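Side-chain contacts in solute-binding periplasmic protein of iron/siderophore ABC transporter (Yersinia pestis, PDB 6B2Y), which probably binds a chelated metal in the periplasm and passes it to an ABC transporter for iron uptake: residues A[86-89]-A[95-98]; A[216-221]-A[348-353]; A[240-245]-A[344-349]; A[336-341]-A[365-370]. One frame throughout, in Å; residues are numbered along the deposited sequence.

In the fold
All four contacts are buried and none carries a direct hydrogen bond between its two segments. Contact 1, in the lobe built on the all-parallel sheet, joins two successive helices; it includes the partly exposed Arg89 and alone has a water linking its polar tips. Contacts 2 and 3 lie in the other lobe, their centres about 7 Å apart, and rest on helix 340-350: contact 2 presses its C-terminal end on strand 217-221, contact 3 its middle on helix 239-245. Contact 4, nearest the chain's centre, packs the start of the same helix on helix 360-371. Contacts 2 and 3 are mainly aliphatic groups against phenylalanine, whereas contact 4 centres on tyrosine.

Contact 1 (A[86-89]-A[95-98]); sequences GDFR and TYAI
Arg89 runs beside Tyr96, the two side chains pointing the same way, and the arginine can be followed atom by atom along the ring. Its CB starts outside the rim, 3.6 Å from Tyr96 CD2. CG then comes over one face and sits 3.7 Å from the centroid of the Tyr96 ring, only 15° off the normal, in a clear CH-pi contact displaced toward the CD2-CE2 side. CD follows at the CE2-CZ edge, 3.9 Å from Tyr96 CZ, so that the three carbons run along the CD2-CE2 side, from outside CD2 toward the hydroxyl end. There the chain bends at chi3 (82°), and the guanidinium ends up nearly perpendicular to the ring plane instead of lying flat on it. At the tip, a water accepts from Arg89 NH1 at 2.8 Å and donates to Tyr96 OH at 2.8 Å, bridging the ends of the two side chains; Ser119 takes Arg89 NH2, and Asp107 is the direct partner of Tyr96 OH. The two segments belong to consecutive helices, 87-91 and 93-102, which follow strand 81-85 in the parallel-sheet lobe of this bilobal periplasmic binding protein. Phe88, with CG anti to the backbone N (chi1 178°), reaches across to Thr95 and to the start of Tyr96, its CZ near Tyr96 N. Thr95 CG2 meets the edge of its ring at CE1, 3.7 Å away, while Phe88 CE2 touches Tyr96 CD2 at 3.9 Å with the two rings inclined obliquely. Phe66 and Trp84 add further rings around Phe88, and Thr95 OG1 is hydrogen-bonded to Asp92.

Contact 2 (A[216-221]-A[348-353]); sequences PSVFIE and KWFYPE
Pro216 and Phe350 bring the two backbones closest, 7.0 Å between their CA atoms, where the chain enters strand 217-221 and helix 340-350 reaches its end. This is helix-on-sheet packing in the alpha/beta lobe that holds the mixed sheet: strand 217-221 runs between 249-250 and 275-280, and the helix covers it with its last turn. Val218 and Phe350 approach from opposite directions. Val218 CG2, the branch anti to the carbonyl carbon, approaches the ring obliquely and stands 4.2 Å from the Phe350 centroid, an off-centre CH-pi contact 29° from the normal, with CZ its nearest atom at 3.7 Å. The other branch, CG1, reaches the same CZ from slightly farther away. Phe350 thus meets the valine with the far end of its ring, while Ile275 of the adjoining strand and Ile243 of helix 239-245 extend the apolar surroundings. Back at the start of the strand, Pro216 crosses Phe350 at about a right angle, its CG 4.1 Å from Phe350 CB. Tyr351, the first residue to leave helical geometry, turns its ring past the proline, and its hydroxyl is hydrogen-bonded to the carbonyl of Gly247. That same oxygen, Tyr351 OH, lies 3.2 Å from Pro216 CD.

Contact 3 (A[240-245]-A[344-349]); sequences GDFIDQ and QSFAKW
Phe346 turns one side of its ring, the CD2-CE2 bond, against helix 239-245 and meets both Phe242 and Ile243 with it. Phe242 offers its CB rather than its ring: that carbon lies 3.8 Å from Phe346 CE2, approaching obliquely. Phe346 CE2 sits near the plane of the Phe242 ring without touching it; the ring leads away from Phe346, and its CZ packs on Asn339. Ile243 comes in at a slant, its CG1 4.0 Å from Phe346 CE2, and its backbone N lies in the plane of the Phe346 ring, 3.9 Å from CD2. A chi1 of -73° on Phe346, which sets CG anti to the carbonyl carbon, directs the ring at this spot. With CD2 and CE2 against the helix, the outer corner CZ is left to meet Ile220 CD1 of strand 217-221, 3.8 Å away. Phe346 is thus wedged between that strand and helix 239-245. The next residue, Ala347, meets Val203 of helix 186-207. Helix 340-350 therefore packs on helices 239-245 and 186-207 and on strand 217-221, while Pro168 of helix 168-182 covers Phe242 of helix 239-245.

Contact 4 (A[336-341]-A[365-370]); sequences SPYNVL and DSLYSQ
Leu367 pushes a methyl onto the flat of Tyr338. The bump is CD2, which stands 4.0 Å from the centroid of the Tyr338 ring and just 12° off its normal, resting on the flat face almost exactly over the centre. Leu367 crosses the tyrosine at about a right angle; its CG is anti to the backbone N (chi1 -167°), which carries the forked end out from helix 360-371 toward the start of helix 340-350. The second prong, CD1, turns to Leu341 and comes 4.3 Å from Leu341 CD1. The fork thus fits the hollow between the Tyr338 ring and the branched aliphatic chain three residues on. Tyr368 comes in from the edge: its OH lies in the plane of the Tyr338 ring, 4.0 Å from CE1, and Tyr368 CE1 backs it up at 4.2 Å from that same Tyr338 CE1. Just before, Ser336 OG accepts from Tyr338 N at 3.0 Å, an ST turn that fixes the backbone from which the tyrosine springs. Between the segments the contact is largely apolar, though one hydroxyl, Tyr368 OH, takes part; Tyr338 OH is hydrogen-bonded to Ser70, in the parallel-sheet lobe, and a sodium ion lies about 3 Å from the Tyr338 side chain, consistent with a residue placed where the two lobes meet.

Contact 1 (A[86-89]-A[95-98])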
loop_
_atom_site.group_PDB
_atom_site.type_symbol
_atom_site.label_atom_id
_atom_site.label_comp_id
_atom_site.label_asym_id
_atom_site.label_seq_id
_atom_site.Cartn_x
_atom_site.Cartn_y
_atom_site.Cartn_z
ATOM N N GLY A 86 -9.617 10.292 -7.333
ATOM C CA GLY A 86 -10.090 10.687 -6.011
ATOM C C GLY A 86 -9.673 9.795 -4.857
ATOM O O GLY A 86 -9.968 10.143 -3.707
ATOM N N ASP A 87 -8.995 8.671 -5.113
ATOM C CA ASP A 87 -8.734 7.717 -4.035
ATOM C C ASP A 87 -7.859 8.292 -2.924
ATOM O O ASP A 87 -7.963 7.862 -1.771
ATOM C CB ASP A 87 -8.061 6.456 -4.580
ATOM C CG ASP A 87 -9.028 5.515 -5.274
ATOM O OD1 ASP A 87 -10.248 5.800 -5.313
ATOM O OD2 ASP A 87 -8.553 4.485 -5.793
ATOM N N PHE A 88 -6.936 9.196 -3.244
ATOM C CA PHE A 88 -6.052 9.681 -2.193
ATOM C C PHE A 88 -6.822 10.536 -1.190
ATOM O O PHE A 88 -6.767 10.300 0.024
ATOM C CB PHE A 88 -4.888 10.472 -2.791
ATOM C CG PHE A 88 -3.955 11.052 -1.757
ATOM C CD1 PHE A 88 -3.318 10.232 -0.840
ATOM C CD2 PHE A 88 -3.702 12.422 -1.722
ATOM C CE1 PHE A 88 -2.457 10.754 0.111
ATOM C CE2 PHE A 88 -2.851 12.954 -0.776
ATOM C CZ PHE A 88 -2.225 12.124 0.143
ATOM N N ARG A 89 -7.561 11.529 -1.678
ATOM C CA ARG A 89 -8.295 12.385 -0.742
ATOM C C ARG A 89 -9.432 11.629 -0.057
ATOM O O ARG A 89 -9.678 11.815 1.142
ATOM C CB ARG A 89 -8.850 13.614 -1.455
ATOM C CG ARG A 89 -9.457 14.623 -0.478
ATOM C CD ARG A 89 -10.139 15.751 -1.214
ATOM N NE ARG A 89 -11.483 15.404 -1.661
ATOM C CZ ARG A 89 -12.122 16.019 -2.651
ATOM N NH1 ARG A 89 -11.525 17.004 -3.321
ATOM N NH2 ARG A 89 -13.350 15.642 -2.987
ATOM N N THR A 95 -3.738 10.993 5.579
ATOM C CA THR A 95 -2.516 11.443 4.921
ATOM C C THR A 95 -2.746 12.761 4.196
ATOM O O THR A 95 -1.900 13.656 4.248
ATOM C CB THR A 95 -2.008 10.379 3.946
ATOM O OG1 THR A 95 -1.811 9.157 4.655
ATOM C CG2 THR A 95 -0.689 10.809 3.317
ATOM N N TYR A 96 -3.894 12.896 3.528
ATOM C CA TYR A 96 -4.215 14.148 2.851
ATOM C C TYR A 96 -4.170 15.321 3.832
ATOM O O TYR A 96 -3.638 16.393 3.509
ATOM C CB TYR A 96 -5.590 14.033 2.194
ATOM C CG TYR A 96 -6.006 15.233 1.361
ATOM C CD1 TYR A 96 -6.524 16.380 1.971
ATOM C CD2 TYR A 96 -5.904 15.215 -0.025
ATOM C CE1 TYR A 96 -6.915 17.463 1.229
ATOM C CE2 TYR A 96 -6.296 16.309 -0.785
ATOM C CZ TYR A 96 -6.795 17.439 -0.137
ATOM O OH TYR A 96 -7.192 18.546 -0.855
ATOM N N ALA A 97 -4.692 15.114 5.047
ATOM C CA ALA A 97 -4.718 16.167 6.065
ATOM C C ALA A 97 -3.313 16.618 6.445
ATOM O O ALA A 97 -3.057 17.820 6.607
ATOM C CB ALA A 97 -5.470 15.671 7.300
ATOM N N ILE A 98 -2.388 15.667 6.602
ATOM C CA ILE A 98 -1.036 16.014 7.016
ATOM C C ILE A 98 -0.345 16.828 5.934
ATOM O O ILE A 98 0.376 17.788 6.231
ATOM C CB ILE A 98 -0.240 14.744 7.364
ATOM C CG1 ILE A 98 -0.916 14.003 8.519
ATOM C CG2 ILE A 98 1.223 15.098 7.682
ATOM C CD1 ILE A 98 -0.795 14.706 9.863
HETATM O O HOH W 1 -9.207 18.544 -2.859
#

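Contact 2 (A[216-221]-A[348-353])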
loop_
_atom_site.group_PDB
_atom_site.type_symbol
_atom_site.label_atom_id
_atom_site.label_comp_id
_atom_site.label_asym_id
_atom_site.label_seq_id
_atom_site.Cartn_x
_atom_site.Cartn_y
_atom_site.Cartn_z
ATOM N N PRO A 216 4.924 -20.272 10.793
ATOM C CA PRO A 216 3.539 -20.161 11.267
ATOM C C PRO A 216 2.571 -19.989 10.106
ATOM O O PRO A 216 2.876 -19.323 9.114
ATOM C CB PRO A 216 3.572 -18.908 12.144
ATOM C CG PRO A 216 4.636 -18.058 11.498
ATOM C CD PRO A 216 5.695 -19.048 11.046
ATOM N N SER A 217 1.394 -20.602 10.230
ATOM C CA SER A 217 0.350 -20.388 9.241
ATOM C C SER A 217 -0.306 -19.046 9.532
ATOM O O SER A 217 -0.425 -18.638 10.688
ATOM C CB SER A 217 -0.677 -21.519 9.262
ATOM O OG SER A 217 -1.230 -21.693 10.554
ATOM N N VAL A 218 -0.686 -18.344 8.474
ATOM C CA VAL A 218 -1.110 -16.952 8.581
ATOM C C VAL A 218 -2.348 -16.756 7.723
ATOM O O VAL A 218 -2.386 -17.184 6.565
ATOM C CB VAL A 218 -0.014 -15.972 8.112
ATOM C CG1 VAL A 218 -0.514 -14.506 8.247
ATOM C CG2 VAL A 218 1.294 -16.182 8.872
ATOM N N PHE A 219 -3.341 -16.064 8.273
ATOM C CA PHE A 219 -4.460 -15.571 7.483
ATOM C C PHE A 219 -4.523 -14.060 7.614
ATOM O O PHE A 219 -4.527 -13.537 8.737
ATOM C CB PHE A 219 -5.799 -16.167 7.921
ATOM C CG PHE A 219 -6.958 -15.669 7.102
ATOM C CD1 PHE A 219 -7.098 -16.055 5.778
ATOM C CD2 PHE A 219 -7.876 -14.773 7.635
ATOM C CE1 PHE A 219 -8.146 -15.584 5.002
ATOM C CE2 PHE A 219 -8.930 -14.303 6.858
ATOM C CZ PHE A 219 -9.062 -14.710 5.548
ATOM N N ILE A 220 -4.562 -13.358 6.479
ATOM C CA ILE A 220 -4.752 -11.907 6.474
ATOM C C ILE A 220 -6.148 -11.591 5.947
ATOM O O ILE A 220 -6.510 -11.969 4.829
ATOM C CB ILE A 220 -3.667 -11.175 5.662
ATOM C CG1 ILE A 220 -3.869 -9.656 5.793
ATOM C CG2 ILE A 220 -3.680 -11.587 4.203
ATOM C CD1 ILE A 220 -2.607 -8.889 6.029
ATOM N N GLU A 221 -6.941 -10.896 6.759
ATOM C CA GLU A 221 -8.259 -10.441 6.342
ATOM C C GLU A 221 -8.120 -8.987 5.912
ATOM O O GLU A 221 -7.976 -8.096 6.752
ATOM C CB GLU A 221 -9.279 -10.594 7.469
ATOM C CG GLU A 221 -10.688 -10.390 6.975
ATOM C CD GLU A 221 -11.708 -10.384 8.088
ATOM O OE1 GLU A 221 -12.871 -10.046 7.802
ATOM O OE2 GLU A 221 -11.343 -10.712 9.234
ATOM N N LYS A 348 8.577 -9.305 12.344
ATOM C CA LYS A 348 8.770 -9.115 13.780
ATOM C C LYS A 348 7.649 -9.766 14.580
ATOM O O LYS A 348 7.884 -10.273 15.686
ATOM C CB LYS A 348 8.879 -7.622 14.094
ATOM C CG LYS A 348 9.478 -7.296 15.461
ATOM C CD LYS A 348 9.502 -5.803 15.705
ATOM C CE LYS A 348 9.926 -5.481 17.128
ATOM N NZ LYS A 348 11.387 -5.679 17.335
ATOM N N TRP A 349 6.413 -9.735 14.064
ATOM C CA TRP A 349 5.327 -10.457 14.721
ATOM C C TRP A 349 5.542 -11.964 14.660
ATOM O O TRP A 349 5.310 -12.666 15.654
ATOM C CB TRP A 349 3.983 -10.121 14.086
ATOM C CG TRP A 349 3.566 -8.698 14.217
ATOM C CD1 TRP A 349 3.926 -7.816 15.196
ATOM C CD2 TRP A 349 2.683 -7.987 13.337
ATOM N NE1 TRP A 349 3.326 -6.590 14.972
ATOM C CE2 TRP A 349 2.551 -6.676 13.844
ATOM C CE3 TRP A 349 1.992 -8.335 12.172
ATOM C CZ2 TRP A 349 1.765 -5.713 13.219
ATOM C CZ3 TRP A 349 1.206 -7.379 11.556
ATOM C CH2 TRP A 349 1.097 -6.084 12.081
ATOM N N PHE A 350 5.983 -12.479 13.499
ATOM C CA PHE A 350 6.076 -13.924 13.314
ATOM C C PHE A 350 7.204 -14.509 14.145
ATOM O O PHE A 350 7.098 -15.637 14.638
ATOM C CB PHE A 350 6.319 -14.286 11.838
ATOM C CG PHE A 350 5.227 -13.851 10.881
ATOM C CD1 PHE A 350 4.016 -13.333 11.333
ATOM C CD2 PHE A 350 5.429 -13.966 9.507
ATOM C CE1 PHE A 350 3.035 -12.930 10.437
ATOM C CE2 PHE A 350 4.450 -13.575 8.601
ATOM C CZ PHE A 350 3.253 -13.046 9.067
ATOM N N TYR A 351 8.317 -13.790 14.255
ATOM C CA TYR A 351 9.514 -14.273 14.945
ATOM C C TYR A 351 10.017 -13.174 15.867
ATOM O O TYR A 351 11.028 -12.521 15.584
ATOM C CB TYR A 351 10.582 -14.699 13.934
ATOM C CG TYR A 351 10.093 -15.734 12.943
ATOM C CD1 TYR A 351 10.078 -17.087 13.266
ATOM C CD2 TYR A 351 9.651 -15.363 11.675
ATOM C CE1 TYR A 351 9.625 -18.031 12.377
ATOM C CE2 TYR A 351 9.199 -16.313 10.768
ATOM C CZ TYR A 351 9.206 -17.653 11.117
ATOM O OH TYR A 351 8.762 -18.618 10.238
ATOM N N PRO A 352 9.319 -12.942 16.987
ATOM C CA PRO A 352 9.696 -11.820 17.867
ATOM C C PRO A 352 11.119 -11.911 18.383
ATOM O O PRO A 352 11.832 -10.902 18.425
ATOM C CB PRO A 352 8.679 -11.914 19.016
ATOM C CG PRO A 352 7.592 -12.816 18.534
ATOM C CD PRO A 352 8.207 -13.736 17.526
ATOM N N GLU A 353 11.551 -13.111 18.771
ATOM C CA GLU A 353 12.892 -13.296 19.314
ATOM C C GLU A 353 13.961 -12.934 18.290
ATOM O O GLU A 353 14.886 -12.165 18.581
ATOM C CB GLU A 353 13.048 -14.747 19.780
ATOM C CG GLU A 353 14.476 -15.171 20.062
ATOM C CD GLU A 353 14.626 -15.838 21.414
ATOM O OE1 GLU A 353 15.709 -15.703 22.023
ATOM O OE2 GLU A 353 13.663 -16.500 21.864
#

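Contact 3 (A[240-245]-A[344-349])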
loop_
_atom_site.group_PDB
_atom_site.type_symbol
_atom_site.label_atom_id
_atom_site.label_comp_id
_atom_site.label_asym_id
_atom_site.label_seq_id
_atom_site.Cartn_x
_atom_site.Cartn_y
_atom_site.Cartn_z
ATOM N N GLY A 240 0.005 -11.392 0.378
ATOM C CA GLY A 240 0.592 -12.723 0.412
ATOM C C GLY A 240 2.091 -12.700 0.188
ATOM O O GLY A 240 2.837 -13.453 0.820
ATOM N N ASP A 241 2.559 -11.823 -0.714
ATOM C CA ASP A 241 3.996 -11.669 -0.923
ATOM C C ASP A 241 4.705 -11.257 0.364
ATOM O O ASP A 241 5.842 -11.680 0.623
ATOM C CB ASP A 241 4.263 -10.625 -2.021
ATOM C CG ASP A 241 4.057 -11.175 -3.422
ATOM O OD1 ASP A 241 3.716 -12.375 -3.554
ATOM O OD2 ASP A 241 4.252 -10.409 -4.396
ATOM N N PHE A 242 4.077 -10.386 1.162
ATOM C CA PHE A 242 4.722 -9.949 2.402
ATOM C C PHE A 242 4.775 -11.078 3.414
ATOM O O PHE A 242 5.759 -11.205 4.159
ATOM C CB PHE A 242 3.981 -8.761 3.024
ATOM C CG PHE A 242 3.673 -7.650 2.055
ATOM C CD1 PHE A 242 4.472 -7.421 0.943
ATOM C CD2 PHE A 242 2.585 -6.810 2.288
ATOM C CE1 PHE A 242 4.173 -6.387 0.060
ATOM C CE2 PHE A 242 2.289 -5.786 1.416
ATOM C CZ PHE A 242 3.072 -5.583 0.305
ATOM N N ILE A 243 3.706 -11.867 3.492
ATOM C CA ILE A 243 3.714 -13.041 4.361
ATOM C C ILE A 243 4.871 -13.966 3.996
ATOM O O ILE A 243 5.647 -14.385 4.869
ATOM C CB ILE A 243 2.364 -13.767 4.280
ATOM C CG1 ILE A 243 1.281 -12.888 4.910
ATOM C CG2 ILE A 243 2.423 -15.123 4.989
ATOM C CD1 ILE A 243 -0.125 -13.425 4.678
ATOM N N ASP A 244 5.004 -14.279 2.700
ATOM C CA ASP A 244 6.089 -15.134 2.212
ATOM C C ASP A 244 7.451 -14.601 2.644
ATOM O O ASP A 244 8.261 -15.333 3.226
ATOM C CB ASP A 244 6.047 -15.256 0.676
ATOM C CG ASP A 244 4.788 -15.943 0.149
ATOM O OD1 ASP A 244 3.971 -16.460 0.939
ATOM O OD2 ASP A 244 4.601 -15.961 -1.091
ATOM N N GLN A 245 7.737 -13.327 2.343
ATOM C CA GLN A 245 9.058 -12.786 2.646
ATOM C C GLN A 245 9.316 -12.734 4.141
ATOM O O GLN A 245 10.469 -12.830 4.578
ATOM C CB GLN A 245 9.215 -11.382 2.055
ATOM C CG GLN A 245 9.271 -11.360 0.538
ATOM C CD GLN A 245 9.369 -9.942 -0.013
ATOM O OE1 GLN A 245 10.454 -9.472 -0.343
ATOM N NE2 GLN A 245 8.230 -9.265 -0.124
ATOM N N GLN A 344 8.477 -5.815 7.303
ATOM C CA GLN A 344 9.229 -5.834 8.557
ATOM C C GLN A 344 8.307 -6.071 9.744
ATOM O O GLN A 344 8.658 -6.818 10.670
ATOM C CB GLN A 344 10.005 -4.529 8.737
ATOM C CG GLN A 344 11.207 -4.373 7.821
ATOM C CD GLN A 344 12.038 -3.163 8.189
ATOM O OE1 GLN A 344 11.618 -2.326 8.997
ATOM N NE2 GLN A 344 13.208 -3.058 7.608
ATOM N N SER A 345 7.126 -5.444 9.742
ATOM C CA SER A 345 6.184 -5.650 10.842
ATOM C C SER A 345 5.709 -7.099 10.897
ATOM O O SER A 345 5.646 -7.696 11.980
ATOM C CB SER A 345 4.985 -4.707 10.704
ATOM O OG SER A 345 5.353 -3.380 11.030
ATOM N N PHE A 346 5.377 -7.687 9.741
ATOM C CA PHE A 346 4.990 -9.097 9.714
ATOM C C PHE A 346 6.085 -9.973 10.310
ATOM O O PHE A 346 5.815 -10.842 11.150
ATOM C CB PHE A 346 4.698 -9.563 8.284
ATOM C CG PHE A 346 3.409 -9.049 7.716
ATOM C CD1 PHE A 346 2.723 -8.000 8.334
ATOM C CD2 PHE A 346 2.891 -9.588 6.554
ATOM C CE1 PHE A 346 1.545 -7.522 7.799
ATOM C CE2 PHE A 346 1.721 -9.112 6.003
ATOM C CZ PHE A 346 1.029 -8.069 6.646
ATOM N N ALA A 347 7.322 -9.775 9.859
ATOM C CA ALA A 347 8.428 -10.620 10.303
ATOM C C ALA A 347 8.626 -10.521 11.810
ATOM O O ALA A 347 8.828 -11.537 12.490
ATOM C CB ALA A 347 9.709 -10.220 9.581
ATOM N N LYS A 348 8.577 -9.305 12.344
ATOM C CA LYS A 348 8.770 -9.115 13.780
ATOM C C LYS A 348 7.649 -9.766 14.580
ATOM O O LYS A 348 7.884 -10.273 15.686
ATOM C CB LYS A 348 8.879 -7.622 14.094
ATOM C CG LYS A 348 9.478 -7.296 15.461
ATOM C CD LYS A 348 9.502 -5.803 15.705
ATOM C CE LYS A 348 9.926 -5.481 17.128
ATOM N NZ LYS A 348 11.387 -5.679 17.335
ATOM N N TRP A 349 6.413 -9.735 14.064
ATOM C CA TRP A 349 5.327 -10.457 14.721
ATOM C C TRP A 349 5.542 -11.964 14.660
ATOM O O TRP A 349 5.310 -12.666 15.654
ATOM C CB TRP A 349 3.983 -10.121 14.086
ATOM C CG TRP A 349 3.566 -8.698 14.217
ATOM C CD1 TRP A 349 3.926 -7.816 15.196
ATOM C CD2 TRP A 349 2.683 -7.987 13.337
ATOM N NE1 TRP A 349 3.326 -6.590 14.972
ATOM C CE2 TRP A 349 2.551 -6.676 13.844
ATOM C CE3 TRP A 349 1.992 -8.335 12.172
ATOM C CZ2 TRP A 349 1.765 -5.713 13.219
ATOM C CZ3 TRP A 349 1.206 -7.379 11.556
ATOM C CH2 TRP A 349 1.097 -6.084 12.081
#

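Contact 4 (A[336-341]-A[365-370])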
loop_
_atom_site.group_PDB
_atom_site.type_symbol
_atom_site.label_atom_id
_atom_site.label_comp_id
_atom_site.label_asym_id
_atom_site.label_seq_id
_atom_site.Cartn_x
_atom_site.Cartn_y
_atom_site.Cartn_z
ATOM N N SER A 336 1.505 0.119 -2.317
ATOM C CA SER A 336 2.396 1.255 -2.063
ATOM C C SER A 336 3.826 0.773 -1.938
ATOM O O SER A 336 4.058 -0.220 -1.243
ATOM C CB SER A 336 2.015 1.991 -0.774
ATOM O OG SER A 336 3.095 2.828 -0.358
ATOM N N PRO A 337 4.804 1.468 -2.524
ATOM C CA PRO A 337 6.207 1.069 -2.319
ATOM C C PRO A 337 6.700 1.275 -0.890
ATOM O O PRO A 337 7.822 0.834 -0.571
ATOM C CB PRO A 337 6.976 1.948 -3.307
ATOM C CG PRO A 337 6.060 3.161 -3.507
ATOM C CD PRO A 337 4.671 2.620 -3.435
ATOM N N TYR A 338 5.899 1.882 -0.016
ATOM C CA TYR A 338 6.248 1.900 1.400
ATOM C C TYR A 338 6.082 0.534 2.042
ATOM O O TYR A 338 6.344 0.389 3.240
ATOM C CB TYR A 338 5.366 2.879 2.189
ATOM C CG TYR A 338 5.475 4.367 1.941
ATOM C CD1 TYR A 338 5.088 5.263 2.935
ATOM C CD2 TYR A 338 5.895 4.892 0.721
ATOM C CE1 TYR A 338 5.148 6.625 2.730
ATOM C CE2 TYR A 338 5.956 6.256 0.505
ATOM C CZ TYR A 338 5.568 7.118 1.513
ATOM O OH TYR A 338 5.613 8.481 1.308
ATOM N N ASN A 339 5.637 -0.472 1.280
ATOM C CA ASN A 339 5.230 -1.757 1.843
ATOM C C ASN A 339 6.343 -2.483 2.587
ATOM O O ASN A 339 6.049 -3.464 3.279
ATOM C CB ASN A 339 4.629 -2.653 0.742
ATOM C CG ASN A 339 5.638 -3.035 -0.351
ATOM O OD1 ASN A 339 6.787 -3.355 -0.063
ATOM N ND2 ASN A 339 5.190 -3.030 -1.609
ATOM N N VAL A 340 7.605 -2.051 2.456
ATOM C CA VAL A 340 8.664 -2.672 3.253
ATOM C C VAL A 340 8.342 -2.555 4.741
ATOM O O VAL A 340 8.752 -3.405 5.546
ATOM C CB VAL A 340 10.044 -2.068 2.903
ATOM C CG1 VAL A 340 10.067 -0.557 3.076
ATOM C CG2 VAL A 340 11.182 -2.735 3.725
ATOM N N LEU A 341 7.591 -1.521 5.137
ATOM C CA LEU A 341 7.220 -1.415 6.544
ATOM C C LEU A 341 6.274 -2.528 6.962
ATOM O O LEU A 341 6.313 -2.978 8.114
ATOM C CB LEU A 341 6.591 -0.052 6.824
ATOM C CG LEU A 341 7.536 1.108 6.520
ATOM C CD1 LEU A 341 6.777 2.433 6.486
ATOM C CD2 LEU A 341 8.659 1.159 7.527
ATOM N N ASP A 365 10.863 6.226 10.236
ATOM C CA ASP A 365 11.561 7.491 10.466
ATOM C C ASP A 365 12.592 7.768 9.379
ATOM O O ASP A 365 12.704 8.900 8.888
ATOM C CB ASP A 365 12.245 7.475 11.836
ATOM C CG ASP A 365 11.299 7.810 12.967
ATOM O OD1 ASP A 365 10.189 8.305 12.694
ATOM O OD2 ASP A 365 11.664 7.572 14.135
ATOM N N SER A 366 13.350 6.739 8.980
ATOM C CA SER A 366 14.372 6.920 7.956
ATOM C C SER A 366 13.749 7.188 6.594
ATOM O O SER A 366 14.224 8.053 5.846
ATOM C CB SER A 366 15.285 5.690 7.897
ATOM O OG SER A 366 15.893 5.474 9.166
ATOM N N LEU A 367 12.701 6.441 6.248
ATOM C CA LEU A 367 12.016 6.659 4.981
ATOM C C LEU A 367 11.573 8.113 4.859
ATOM O O LEU A 367 11.811 8.767 3.841
ATOM C CB LEU A 367 10.820 5.706 4.876
ATOM C CG LEU A 367 10.100 5.513 3.523
ATOM C CD1 LEU A 367 9.359 4.185 3.532
ATOM C CD2 LEU A 367 9.113 6.640 3.202
ATOM N N TYR A 368 10.941 8.641 5.907
ATOM C CA TYR A 368 10.422 10.005 5.847
ATOM C C TYR A 368 11.552 11.027 5.775
ATOM O O TYR A 368 11.523 11.942 4.944
ATOM C CB TYR A 368 9.522 10.263 7.055
ATOM C CG TYR A 368 8.113 9.766 6.839
ATOM C CD1 TYR A 368 7.851 8.404 6.712
ATOM C CD2 TYR A 368 7.039 10.653 6.761
ATOM C CE1 TYR A 368 6.566 7.935 6.496
ATOM C CE2 TYR A 368 5.737 10.188 6.560
ATOM C CZ TYR A 368 5.511 8.824 6.429
ATOM O OH TYR A 368 4.232 8.342 6.221
ATOM N N SER A 369 12.564 10.896 6.639
ATOM C CA SER A 369 13.617 11.908 6.646
ATOM C C SER A 369 14.421 11.900 5.351
ATOM O O SER A 369 14.853 12.961 4.886
ATOM C CB SER A 369 14.535 11.714 7.857
ATOM O OG SER A 369 14.851 10.349 8.062
ATOM N N GLN A 370 14.598 10.732 4.726
ATOM C CA GLN A 370 15.404 10.669 3.518
ATOM C C GLN A 370 14.634 11.061 2.261
ATOM O O GLN A 370 15.240 11.573 1.316
ATOM C CB GLN A 370 15.975 9.258 3.331
ATOM C CG GLN A 370 17.175 8.964 4.211
ATOM C CD GLN A 370 17.543 7.505 4.191
ATOM O OE1 GLN A 370 17.435 6.816 5.205
ATOM N NE2 GLN A 370 17.957 7.018 3.031
#